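Long-range contacts in ESX-5 secretion-associated protein EspG5 (Mycobacterium marinum, PDB 6VJ5), which acts as a specific cytoplasmic chaperone for cognate PE/PPE proteins, preventing aggregation of their dimers and supporting secretion of LipY and PE31/PPE18: residues 227-232 with 287-292; 174-179 with 266-271; 9-14 with 136-141. All blocks are in the same frame, centred on the assembly; numbering follows the deposited sequence.

Interaction 1: residues 227-232 with 287-292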
ATOM      1  N   ALA C 227      27.317  -3.805   0.548  1.00 53.52           N
ATOM      2  CA  ALA C 227      26.849  -4.649  -0.541  1.00 65.45           C
ATOM      3  C   ALA C 227      25.824  -5.658  -0.041  1.00 58.50           C
ATOM      4  O   ALA C 227      25.720  -5.938   1.156  1.00 56.37           O
ATOM      5  CB  ALA C 227      28.015  -5.390  -1.214  1.00 61.34           C
ATOM      6  N   ARG C 228      25.080  -6.217  -0.995  1.00 66.97           N
ATOM      7  CA  ARG C 228      24.020  -7.181  -0.727  1.00 64.36           C
ATOM      8  C   ARG C 228      24.069  -8.261  -1.798  1.00 63.02           C
ATOM      9  O   ARG C 228      24.233  -7.960  -2.985  1.00 60.95           O
ATOM     10  CB  ARG C 228      22.654  -6.484  -0.707  1.00 56.93           C
ATOM     11  CG  ARG C 228      21.684  -7.024   0.333  1.00 66.44           C
ATOM     12  CD  ARG C 228      20.585  -6.000   0.688  1.00 58.58           C
ATOM     13  NE  ARG C 228      20.350  -5.034  -0.382  1.00 51.19           N
ATOM     14  CZ  ARG C 228      20.372  -3.714  -0.222  1.00 50.07           C
ATOM     15  NH1 ARG C 228      20.158  -2.923  -1.257  1.00 48.64           N
ATOM     16  NH2 ARG C 228      20.583  -3.181   0.974  1.00 56.30           N
ATOM     17  N   GLN C 229      23.950  -9.519  -1.373  1.00 70.18           N
ATOM     18  CA  GLN C 229      24.004 -10.669  -2.263  1.00 70.29           C
ATOM     19  C   GLN C 229      22.707 -11.464  -2.170  1.00 80.77           C
ATOM     20  O   GLN C 229      22.050 -11.488  -1.124  1.00 73.18           O
ATOM     21  CB  GLN C 229      25.191 -11.574  -1.917  1.00 70.82           C
ATOM     22  CG  GLN C 229      25.965 -12.078  -3.116  1.00 77.69           C
ATOM     23  CD  GLN C 229      27.159 -12.927  -2.720  1.00 80.26           C
ATOM     24  OE1 GLN C 229      27.292 -13.337  -1.566  1.00 68.54           O
ATOM     25  NE2 GLN C 229      28.038 -13.194  -3.677  1.00 84.76           N
ATOM     26  N   TYR C 230      22.346 -12.124  -3.273  1.00 91.38           N
ATOM     27  CA  TYR C 230      21.078 -12.837  -3.375  1.00 91.57           C
ATOM     28  C   TYR C 230      21.280 -14.248  -3.914  1.00 92.92           C
ATOM     29  O   TYR C 230      21.877 -14.432  -4.979  1.00 96.09           O
ATOM     30  CB  TYR C 230      20.096 -12.085  -4.290  1.00 75.17           C
ATOM     31  CG  TYR C 230      19.767 -10.680  -3.842  1.00 77.14           C
ATOM     32  CD1 TYR C 230      18.822 -10.455  -2.853  1.00 73.16           C
ATOM     33  CD2 TYR C 230      20.394  -9.579  -4.414  1.00 80.32           C
ATOM     34  CE1 TYR C 230      18.515  -9.176  -2.435  1.00 78.87           C
ATOM     35  CE2 TYR C 230      20.091  -8.293  -4.004  1.00 74.15           C
ATOM     36  CZ  TYR C 230      19.150  -8.099  -3.013  1.00 76.07           C
ATOM     37  OH  TYR C 230      18.837  -6.828  -2.590  1.00 72.67           O
ATOM     38  N   ARG C 231      20.757 -15.237  -3.184  1.00 96.46           N
ATOM     39  CA  ARG C 231      20.702 -16.625  -3.626  1.00106.60           C
ATOM     40  C   ARG C 231      19.266 -17.117  -3.496  1.00119.54           C
ATOM     41  O   ARG C 231      18.545 -16.729  -2.572  1.00121.28           O
ATOM     42  CB  ARG C 231      21.646 -17.521  -2.807  1.00107.98           C
ATOM     43  CG  ARG C 231      21.604 -18.994  -3.195  1.00116.60           C
ATOM     44  CD  ARG C 231      22.395 -19.849  -2.204  1.00109.96           C
ATOM     45  NE  ARG C 231      23.827 -19.859  -2.496  1.00120.36           N
ATOM     46  CZ  ARG C 231      24.753 -20.399  -1.709  1.00115.85           C
ATOM     47  NH1 ARG C 231      24.404 -20.974  -0.565  1.00100.49           N
ATOM     48  NH2 ARG C 231      26.029 -20.360  -2.066  1.00115.81           N
ATOM     49  N   ASP C 232      18.864 -17.999  -4.419  1.00123.22           N
ATOM     50  CA  ASP C 232      17.470 -18.422  -4.572  1.00123.80           C
ATOM     51  C   ASP C 232      16.528 -17.260  -4.252  1.00118.90           C
ATOM     52  O   ASP C 232      16.365 -16.350  -5.072  1.00115.96           O
ATOM     53  CB  ASP C 232      17.161 -19.663  -3.714  1.00113.47           C
ATOM     54  CG  ASP C 232      17.548 -19.509  -2.252  1.00117.78           C
ATOM     55  OD1 ASP C 232      18.751 -19.399  -1.945  1.00126.05           O
ATOM     56  OD2 ASP C 232      16.631 -19.503  -1.403  1.00 95.31           O
ATOM     57  N   ASP C 287      34.286  -9.095   0.207  1.00 64.03           N
ATOM     58  CA  ASP C 287      34.711 -10.414   0.657  1.00 66.61           C
ATOM     59  C   ASP C 287      34.003 -10.858   1.928  1.00 57.49           C
ATOM     60  O   ASP C 287      34.192 -12.004   2.351  1.00 64.54           O
ATOM     61  CB  ASP C 287      36.228 -10.435   0.863  1.00 73.75           C
ATOM     62  CG  ASP C 287      36.991 -10.278  -0.443  1.00 79.73           C
ATOM     63  OD1 ASP C 287      36.406 -10.571  -1.506  1.00 80.63           O
ATOM     64  OD2 ASP C 287      38.170  -9.868  -0.408  1.00 87.44           O
ATOM     65  N   THR C 288      33.192  -9.991   2.538  1.00 68.85           N
ATOM     66  CA  THR C 288      32.375 -10.360   3.686  1.00 69.32           C
ATOM     67  C   THR C 288      30.932 -10.667   3.297  1.00 63.02           C
ATOM     68  O   THR C 288      30.088 -10.857   4.178  1.00 62.22           O
ATOM     69  CB  THR C 288      32.393  -9.256   4.745  1.00 65.42           C
ATOM     70  OG1 THR C 288      31.979  -8.011   4.164  1.00 61.90           O
ATOM     71  CG2 THR C 288      33.784  -9.110   5.342  1.00 57.69           C
ATOM     72  N   LEU C 289      30.628 -10.696   2.003  1.00 66.50           N
ATOM     73  CA  LEU C 289      29.309 -11.112   1.556  1.00 69.80           C
ATOM     74  C   LEU C 289      29.074 -12.580   1.914  1.00 71.83           C
ATOM     75  O   LEU C 289      30.017 -13.379   1.957  1.00 71.13           O
ATOM     76  CB  LEU C 289      29.170 -10.909   0.051  1.00 65.72           C
ATOM     77  CG  LEU C 289      28.971  -9.457  -0.378  1.00 61.11           C
ATOM     78  CD1 LEU C 289      29.260  -9.290  -1.852  1.00 63.26           C
ATOM     79  CD2 LEU C 289      27.552  -9.019  -0.052  1.00 61.03           C
ATOM     80  N   PRO C 290      27.816 -12.965   2.145  1.00 71.73           N
ATOM     81  CA  PRO C 290      27.559 -14.310   2.692  1.00 78.78           C
ATOM     82  C   PRO C 290      27.711 -15.436   1.683  1.00 82.09           C
ATOM     83  O   PRO C 290      28.031 -16.559   2.090  1.00 82.41           O
ATOM     84  CB  PRO C 290      26.113 -14.210   3.207  1.00 78.05           C
ATOM     85  CG  PRO C 290      25.485 -13.150   2.325  1.00 68.17           C
ATOM     86  CD  PRO C 290      26.589 -12.153   2.033  1.00 67.00           C
ATOM     87  N   TYR C 291      27.475 -15.198   0.393  1.00 88.85           N
ATOM     88  CA  TYR C 291      27.398 -16.274  -0.590  1.00 91.40           C
ATOM     89  C   TYR C 291      28.635 -16.343  -1.487  1.00 93.71           C
ATOM     90  O   TYR C 291      28.548 -16.752  -2.646  1.00 88.58           O
ATOM     91  CB  TYR C 291      26.136 -16.125  -1.441  1.00 92.79           C
ATOM     92  CG  TYR C 291      24.855 -15.971  -0.642  1.00 90.35           C
ATOM     93  CD1 TYR C 291      24.671 -16.651   0.558  1.00 84.94           C
ATOM     94  CD2 TYR C 291      23.833 -15.139  -1.084  1.00 88.49           C
ATOM     95  CE1 TYR C 291      23.501 -16.505   1.291  1.00 88.09           C
ATOM     96  CE2 TYR C 291      22.663 -14.988  -0.359  1.00 90.13           C
ATOM     97  CZ  TYR C 291      22.502 -15.673   0.827  1.00 90.00           C
ATOM     98  OH  TYR C 291      21.338 -15.519   1.546  1.00 85.62           O
ATOM     99  N   GLY C 292      29.794 -15.957  -0.964  1.00 88.78           N
ATOM    100  CA  GLY C 292      31.042 -16.219  -1.656  1.00 89.50           C
ATOM    101  C   GLY C 292      31.306 -15.296  -2.833  1.00 85.55           C
ATOM    102  O   GLY C 292      30.718 -14.221  -2.972  1.00 94.90           O
TER

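Interaction 2: residues 174-179 with 266-271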
ATOM      1  N   VAL C 174      41.000  -1.960  16.079  1.00 54.39           N
ATOM      2  CA  VAL C 174      40.508  -1.921  17.453  1.00 54.84           C
ATOM      3  C   VAL C 174      39.287  -2.824  17.593  1.00 57.14           C
ATOM      4  O   VAL C 174      38.563  -3.039  16.610  1.00 57.01           O
ATOM      5  CB  VAL C 174      40.175  -0.480  17.872  1.00 54.34           C
ATOM      6  CG1 VAL C 174      41.429   0.380  17.859  1.00 55.61           C
ATOM      7  CG2 VAL C 174      39.119   0.112  16.946  1.00 55.46           C
ATOM      8  N   PRO C 175      39.025  -3.380  18.778  1.00 52.08           N
ATOM      9  CA  PRO C 175      37.791  -4.161  18.964  1.00 57.93           C
ATOM     10  C   PRO C 175      36.562  -3.297  18.725  1.00 58.08           C
ATOM     11  O   PRO C 175      36.439  -2.196  19.268  1.00 50.53           O
ATOM     12  CB  PRO C 175      37.876  -4.635  20.420  1.00 55.96           C
ATOM     13  CG  PRO C 175      39.332  -4.541  20.780  1.00 63.11           C
ATOM     14  CD  PRO C 175      39.870  -3.375  19.988  1.00 54.38           C
ATOM     15  N   LEU C 176      35.638  -3.812  17.913  1.00 54.24           N
ATOM     16  CA  LEU C 176      34.508  -2.995  17.485  1.00 56.97           C
ATOM     17  C   LEU C 176      33.599  -2.645  18.656  1.00 47.62           C
ATOM     18  O   LEU C 176      33.256  -1.474  18.856  1.00 50.72           O
ATOM     19  CB  LEU C 176      33.718  -3.714  16.399  1.00 55.81           C
ATOM     20  CG  LEU C 176      32.506  -2.944  15.874  1.00 52.12           C
ATOM     21  CD1 LEU C 176      32.931  -1.629  15.259  1.00 55.96           C
ATOM     22  CD2 LEU C 176      31.747  -3.804  14.879  1.00 59.35           C
ATOM     23  N   GLU C 177      33.187  -3.640  19.444  1.00 53.61           N
ATOM     24  CA  GLU C 177      32.230  -3.349  20.507  1.00 64.12           C
ATOM     25  C   GLU C 177      32.832  -2.401  21.538  1.00 52.67           C
ATOM     26  O   GLU C 177      32.161  -1.471  22.000  1.00 58.66           O
ATOM     27  CB  GLU C 177      31.727  -4.639  21.158  1.00 58.68           C
ATOM     28  CG  GLU C 177      32.772  -5.560  21.759  1.00 88.44           C
ATOM     29  CD  GLU C 177      32.157  -6.857  22.280  1.00106.78           C
ATOM     30  OE1 GLU C 177      30.910  -6.974  22.290  1.00104.62           O
ATOM     31  OE2 GLU C 177      32.919  -7.763  22.675  1.00 99.96           O
ATOM     32  N   GLU C 178      34.109  -2.589  21.887  1.00 57.60           N
ATOM     33  CA  GLU C 178      34.764  -1.630  22.774  1.00 49.23           C
ATOM     34  C   GLU C 178      34.883  -0.257  22.119  1.00 53.34           C
ATOM     35  O   GLU C 178      34.809   0.771  22.806  1.00 48.83           O
ATOM     36  CB  GLU C 178      36.148  -2.138  23.189  1.00 57.51           C
ATOM     37  CG  GLU C 178      36.139  -3.179  24.304  1.00 81.66           C
ATOM     38  CD  GLU C 178      35.942  -4.603  23.802  1.00 89.63           C
ATOM     39  OE1 GLU C 178      35.609  -4.780  22.612  1.00 78.56           O
ATOM     40  OE2 GLU C 178      36.126  -5.548  24.602  1.00 94.94           O
ATOM     41  N   MET C 179      35.057  -0.222  20.794  1.00 46.71           N
ATOM     42  CA  MET C 179      35.185   1.051  20.090  1.00 47.10           C
ATOM     43  C   MET C 179      33.865   1.812  20.051  1.00 55.40           C
ATOM     44  O   MET C 179      33.846   3.041  20.210  1.00 45.52           O
ATOM     45  CB  MET C 179      35.689   0.807  18.666  1.00 49.47           C
ATOM     46  CG  MET C 179      35.847   2.063  17.845  1.00 51.34           C
ATOM     47  SD  MET C 179      37.128   3.126  18.514  1.00 45.93           S
ATOM     48  CE  MET C 179      36.952   4.545  17.439  1.00 34.44           C
ATOM     49  N   ALA C 266      34.473  -8.692  16.615  1.00 64.14           N
ATOM     50  CA  ALA C 266      34.969  -8.178  15.347  1.00 58.85           C
ATOM     51  C   ALA C 266      35.963  -7.040  15.561  1.00 60.14           C
ATOM     52  O   ALA C 266      36.075  -6.474  16.649  1.00 54.12           O
ATOM     53  CB  ALA C 266      33.804  -7.696  14.475  1.00 70.35           C
ATOM     54  N   TRP C 267      36.670  -6.695  14.484  1.00 55.68           N
ATOM     55  CA  TRP C 267      37.708  -5.670  14.501  1.00 53.77           C
ATOM     56  C   TRP C 267      37.361  -4.558  13.521  1.00 50.62           C
ATOM     57  O   TRP C 267      36.982  -4.832  12.377  1.00 43.94           O
ATOM     58  CB  TRP C 267      39.076  -6.270  14.141  1.00 61.16           C
ATOM     59  CG  TRP C 267      39.573  -7.243  15.157  1.00 63.99           C
ATOM     60  CD1 TRP C 267      39.260  -8.567  15.244  1.00 61.63           C
ATOM     61  CD2 TRP C 267      40.465  -6.969  16.243  1.00 70.04           C
ATOM     62  NE1 TRP C 267      39.899  -9.135  16.318  1.00 73.63           N
ATOM     63  CE2 TRP C 267      40.647  -8.175  16.948  1.00 75.69           C
ATOM     64  CE3 TRP C 267      41.128  -5.823  16.688  1.00 69.24           C
ATOM     65  CZ2 TRP C 267      41.463  -8.267  18.072  1.00 73.47           C
ATOM     66  CZ3 TRP C 267      41.937  -5.915  17.807  1.00 57.21           C
ATOM     67  CH2 TRP C 267      42.097  -7.129  18.484  1.00 67.43           C
ATOM     68  N   LEU C 268      37.495  -3.312  13.971  1.00 44.49           N
ATOM     69  CA  LEU C 268      37.313  -2.140  13.124  1.00 52.50           C
ATOM     70  C   LEU C 268      38.681  -1.601  12.729  1.00 56.06           C
ATOM     71  O   LEU C 268      39.536  -1.369  13.589  1.00 56.76           O
ATOM     72  CB  LEU C 268      36.504  -1.057  13.839  1.00 46.67           C
ATOM     73  CG  LEU C 268      36.113   0.153  12.984  1.00 53.81           C
ATOM     74  CD1 LEU C 268      35.038  -0.213  11.961  1.00 50.67           C
ATOM     75  CD2 LEU C 268      35.656   1.320  13.853  1.00 57.25           C
ATOM     76  N   ALA C 269      38.886  -1.423  11.429  1.00 54.25           N
ATOM     77  CA  ALA C 269      40.109  -0.841  10.903  1.00 48.07           C
ATOM     78  C   ALA C 269      39.935   0.666  10.790  1.00 57.02           C
ATOM     79  O   ALA C 269      38.951   1.141  10.216  1.00 60.88           O
ATOM     80  CB  ALA C 269      40.447  -1.436   9.537  1.00 59.61           C
ATOM     81  N   ILE C 270      40.874   1.410  11.363  1.00 61.04           N
ATOM     82  CA  ILE C 270      40.906   2.865  11.278  1.00 51.28           C
ATOM     83  C   ILE C 270      42.135   3.224  10.460  1.00 51.82           C
ATOM     84  O   ILE C 270      43.265   2.944  10.877  1.00 54.49           O
ATOM     85  CB  ILE C 270      40.942   3.523  12.664  1.00 54.17           C
ATOM     86  CG1 ILE C 270      39.774   3.012  13.509  1.00 53.36           C
ATOM     87  CG2 ILE C 270      40.876   5.039  12.525  1.00 43.34           C
ATOM     88  CD1 ILE C 270      39.865   3.398  14.968  1.00 61.11           C
ATOM     89  N   CYS C 271      41.920   3.828   9.297  1.00 52.47           N
ATOM     90  CA  CYS C 271      42.956   3.981   8.291  1.00 52.24           C
ATOM     91  C   CYS C 271      42.883   5.361   7.664  1.00 58.36           C
ATOM     92  O   CYS C 271      41.821   5.993   7.666  1.00 54.33           O
ATOM     93  CB  CYS C 271      42.806   2.919   7.189  1.00 50.27           C
ATOM     94  SG  CYS C 271      43.046   1.217   7.752  1.00 81.53           S
TER

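Interaction 3: residues 9-14 with 136-141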
ATOM      1  N   ASP C   9      22.093   7.302 -21.204  1.00 95.11           N
ATOM      2  CA  ASP C   9      21.505   7.357 -19.874  1.00 86.78           C
ATOM      3  C   ASP C   9      20.120   7.990 -19.922  1.00 81.10           C
ATOM      4  O   ASP C   9      19.738   8.640 -20.898  1.00 87.68           O
ATOM      5  CB  ASP C   9      22.398   8.154 -18.918  1.00 89.30           C
ATOM      6  CG  ASP C   9      22.602   9.590 -19.373  1.00 91.77           C
ATOM      7  OD1 ASP C   9      22.867   9.798 -20.576  1.00 92.56           O
ATOM      8  OD2 ASP C   9      22.485  10.510 -18.536  1.00 81.39           O
ATOM      9  N   ILE C  10      19.370   7.804 -18.836  1.00 72.17           N
ATOM     10  CA  ILE C  10      18.059   8.420 -18.691  1.00 71.34           C
ATOM     11  C   ILE C  10      17.916   8.952 -17.274  1.00 74.86           C
ATOM     12  O   ILE C  10      18.634   8.550 -16.358  1.00 73.83           O
ATOM     13  CB  ILE C  10      16.903   7.443 -18.988  1.00 61.57           C
ATOM     14  CG1 ILE C  10      16.954   6.260 -18.024  1.00 73.32           C
ATOM     15  CG2 ILE C  10      16.976   6.952 -20.417  1.00 80.52           C
ATOM     16  CD1 ILE C  10      15.737   5.376 -18.087  1.00 78.37           C
ATOM     17  N   THR C  11      16.955   9.854 -17.095  1.00 65.44           N
ATOM     18  CA  THR C  11      16.660  10.421 -15.787  1.00 69.19           C
ATOM     19  C   THR C  11      15.161  10.636 -15.674  1.00 69.46           C
ATOM     20  O   THR C  11      14.562  11.328 -16.504  1.00 65.16           O
ATOM     21  CB  THR C  11      17.411  11.735 -15.569  1.00 71.60           C
ATOM     22  OG1 THR C  11      18.817  11.471 -15.480  1.00 73.82           O
ATOM     23  CG2 THR C  11      16.940  12.411 -14.292  1.00 67.02           C
ATOM     24  N   VAL C  12      14.559  10.037 -14.649  1.00 56.58           N
ATOM     25  CA  VAL C  12      13.137  10.182 -14.376  1.00 58.71           C
ATOM     26  C   VAL C  12      12.982  10.634 -12.932  1.00 52.09           C
ATOM     27  O   VAL C  12      13.844  10.392 -12.086  1.00 54.64           O
ATOM     28  CB  VAL C  12      12.364   8.869 -14.615  1.00 70.70           C
ATOM     29  CG1 VAL C  12      12.568   8.385 -16.041  1.00 69.50           C
ATOM     30  CG2 VAL C  12      12.803   7.806 -13.614  1.00 66.22           C
ATOM     31  N   ASN C  13      11.867  11.301 -12.653  1.00 56.33           N
ATOM     32  CA  ASN C  13      11.543  11.617 -11.270  1.00 57.19           C
ATOM     33  C   ASN C  13      11.025  10.357 -10.571  1.00 61.97           C
ATOM     34  O   ASN C  13      10.950   9.273 -11.157  1.00 55.34           O
ATOM     35  CB  ASN C  13      10.557  12.784 -11.198  1.00 50.85           C
ATOM     36  CG  ASN C  13       9.243  12.503 -11.892  1.00 65.29           C
ATOM     37  OD1 ASN C  13       8.805  11.359 -11.996  1.00 80.31           O
ATOM     38  ND2 ASN C  13       8.592  13.564 -12.359  1.00 64.67           N
ATOM     39  N   VAL C  14      10.693  10.494  -9.288  1.00 65.99           N
ATOM     40  CA  VAL C  14      10.299   9.332  -8.498  1.00 64.10           C
ATOM     41  C   VAL C  14       8.997   8.742  -9.026  1.00 64.27           C
ATOM     42  O   VAL C  14       8.812   7.520  -9.033  1.00 64.06           O
ATOM     43  CB  VAL C  14      10.187   9.720  -7.014  1.00 61.80           C
ATOM     44  CG1 VAL C  14       9.622   8.572  -6.188  1.00 78.36           C
ATOM     45  CG2 VAL C  14      11.548  10.137  -6.470  1.00 66.15           C
ATOM     46  N   ASP C 136      15.106  12.810  -8.414  1.00 52.95           N
ATOM     47  CA  ASP C 136      15.454  12.307  -9.729  1.00 50.43           C
ATOM     48  C   ASP C 136      16.339  11.083  -9.591  1.00 57.09           C
ATOM     49  O   ASP C 136      17.208  11.025  -8.716  1.00 56.45           O
ATOM     50  CB  ASP C 136      16.159  13.394 -10.539  1.00 56.32           C
ATOM     51  CG  ASP C 136      15.236  14.541 -10.877  1.00 64.93           C
ATOM     52  OD1 ASP C 136      14.191  14.287 -11.511  1.00 68.13           O
ATOM     53  OD2 ASP C 136      15.535  15.689 -10.482  1.00 68.86           O
ATOM     54  N   ILE C 137      16.098  10.105 -10.454  1.00 60.52           N
ATOM     55  CA  ILE C 137      16.883   8.884 -10.528  1.00 60.33           C
ATOM     56  C   ILE C 137      17.428   8.773 -11.946  1.00 59.26           C
ATOM     57  O   ILE C 137      16.715   9.051 -12.916  1.00 56.55           O
ATOM     58  CB  ILE C 137      16.042   7.645 -10.153  1.00 63.13           C
ATOM     59  CG1 ILE C 137      15.555   7.747  -8.701  1.00 63.11           C
ATOM     60  CG2 ILE C 137      16.861   6.380 -10.343  1.00 55.38           C
ATOM     61  CD1 ILE C 137      14.314   6.920  -8.392  1.00 60.87           C
ATOM     62  N   THR C 138      18.700   8.396 -12.058  1.00 60.60           N
ATOM     63  CA  THR C 138      19.387   8.241 -13.335  1.00 58.13           C
ATOM     64  C   THR C 138      19.826   6.790 -13.452  1.00 59.14           C
ATOM     65  O   THR C 138      20.533   6.284 -12.573  1.00 63.07           O
ATOM     66  CB  THR C 138      20.595   9.173 -13.433  1.00 60.22           C
ATOM     67  OG1 THR C 138      20.153  10.526 -13.592  1.00 64.30           O
ATOM     68  CG2 THR C 138      21.485   8.791 -14.612  1.00 63.61           C
ATOM     69  N   VAL C 139      19.412   6.126 -14.529  1.00 73.05           N
ATOM     70  CA  VAL C 139      19.732   4.725 -14.773  1.00 68.07           C
ATOM     71  C   VAL C 139      20.624   4.641 -16.002  1.00 66.63           C
ATOM     72  O   VAL C 139      20.415   5.363 -16.984  1.00 76.92           O
ATOM     73  CB  VAL C 139      18.456   3.879 -14.959  1.00 66.79           C
ATOM     74  CG1 VAL C 139      18.812   2.415 -15.158  1.00 63.69           C
ATOM     75  CG2 VAL C 139      17.529   4.050 -13.763  1.00 70.63           C
ATOM     76  N   ASP C 140      21.614   3.753 -15.951  1.00 68.00           N
ATOM     77  CA  ASP C 140      22.582   3.619 -17.031  1.00 73.90           C
ATOM     78  C   ASP C 140      23.449   2.401 -16.750  1.00 71.09           C
ATOM     79  O   ASP C 140      23.462   1.873 -15.635  1.00 69.36           O
ATOM     80  CB  ASP C 140      23.448   4.880 -17.166  1.00 72.26           C
ATOM     81  CG  ASP C 140      24.308   4.870 -18.420  1.00 80.12           C
ATOM     82  OD1 ASP C 140      24.700   3.774 -18.866  1.00 82.63           O
ATOM     83  OD2 ASP C 140      24.599   5.955 -18.963  1.00 82.77           O
ATOM     84  N   ASP C 141      24.164   1.959 -17.780  1.00 82.44           N
ATOM     85  CA  ASP C 141      25.154   0.904 -17.632  1.00 72.58           C
ATOM     86  C   ASP C 141      26.405   1.469 -16.973  1.00 68.09           C
ATOM     87  O   ASP C 141      26.724   2.655 -17.105  1.00 63.86           O
ATOM     88  CB  ASP C 141      25.504   0.292 -18.991  1.00 76.00           C
ATOM     89  CG  ASP C 141      24.389  -0.576 -19.549  1.00 90.30           C
ATOM     90  OD1 ASP C 141      24.045  -1.602 -18.922  1.00 82.30           O
ATOM     91  OD2 ASP C 141      23.854  -0.230 -20.622  1.00 92.19           O
TER

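Interaction 1: residues 227-232 with 287-292
The amide of Q229 bridges strand 221-231 to the type I turn L289-G292, gripping that turn at two points. OE1 of Q229 accepts a hydrogen bond from the backbone N of Y291 at 2.7 Å, a bent one (136° at the hydrogen), while NE2 of Q229 gives a straighter one to O of G292 at 3.0 Å, arriving above that carbonyl's plane. With both ends of the amide used, its rotation is set. The Q229 side chain is extended beyond CG (chi2 178°) and runs past Y291 in the opposite direction, its amide plane only 17° from the tyrosine ring.

The tight, buried part lies here and at the neighbouring apolar patch, where CD2 of L289 rests 3.8 Å from CB of A227. Toward D232 the contact opens to solvent. At this side CB of R231 makes a CH-pi contact over one face of the Y291 ring, 3.9 Å from its centroid; CG of P290 lies over the centre of the opposite face.

The turn follows helix 275-286 and lies against strand 221-231, which runs between 83-91 and 234-247 in the long antiparallel sheet. L289 also touches L83 and Y291 touches A234, one on each of these flanking strands, while H297 packs on Q229 and R231.

Interaction 2: residues 174-179 with 266-271
V174 pairs with L268 across two antiparallel strands, and beside that pairing the apolar side chains mesh where the strand gives way to a helix. The two residues form a hydrogen-bonded pair, N of V174 to O of L268 and N of L268 to O of V174, both 2.9 Å. A third bond, from N of L176 to O of A266 at 3.0 Å, ties the first turn of helix 176-188 to the loop residue just before strand 267-272; P175 is the N-cap residue of helix 176-188.

The bumps come mainly from segment 174-179. CG2 of V174, set between its own backbone N and carbonyl carbon, lodges against CD1 of I270 at 3.9 Å. M179 bends at chi2 (65°) and brings its CE to the same CD1 of I270, 4.0 Å away, the two side chains meeting tip to tip, so the isoleucine methyl fits between valine and methionine. L268 takes two bumps: CD1 of L176 against its CB at 3.9 Å, and CG of M179, crossing at about a right angle, against its CD2. CZ3 of W267 meets CD of P175 at 3.9 Å, the two side chains crossing at a slant.

Strand 172-175 is an outermost strand of the main sheet within this chain, beside 267-272, with 250-256 next. I204 and L212, the latter on helix 206-217, pack on M179, and another protein chain touches M179 and L268.

Interaction 3: residues 9-14 with 136-141
This is an antiparallel strand pairing at one edge of the main sheet within this chain, where the N-terminal strand 10-13 is laid alongside 136-141, their axes approaching to 4.6 Å and their N-to-C directions 153° apart. Two hydrogen-bonded pairs carry it. N of I137 binds O of V12 at 2.8 Å almost straight (174°), and V12 returns the bond from its N to O of I137 at 2.9 Å. The I10 and V139 pair is longer: N of I10 to O of V139 is 3.2 Å, and N of V139 to O of I10 is 3.1 Å, only the latter bending, to 144°.

Side chains alternate between the faces. I10, V12, I137 and V139 share one, with I10 and V139 lying side by side and pointing the same way. On the other, T11 and T138 cross obliquely, their OG1 atoms modelled 2.5 Å apart, a hydrogen bond whose exact length is doubtful. At the D9 end the carboxylates of D9 and D140 lie close, a probable like-charge repulsion.

OD1 of N13 caps helix 14-23, taking a hydrogen bond from N of G16. F17 of that helix packs on V12, I137 and V139, V71 of helix 69-79 packs on I10, and strand 126-133 lies beyond 136-141.

All three contacts reach the same long antiparallel sheet. Interactions 2 and 3 involve its two outermost strands within this chain, 172-175 and 10-13; their centres are about 37 Å apart, on opposite sides of the chain's centre, with nearest atoms about 29 Å apart. Interaction 1 joins an inner strand to a turn, its centre about 23 Å from that of interaction 2 and about 26 Å from that of interaction 3, and none of the three touch. Along the chain, interaction 3 closes before the others open, whereas 1 and 2 interlock, their segments alternating. Another protein chain of the assembly reaches R228 of interaction 1 and, among others, M179 and L268 of interaction 2, but not interaction 3.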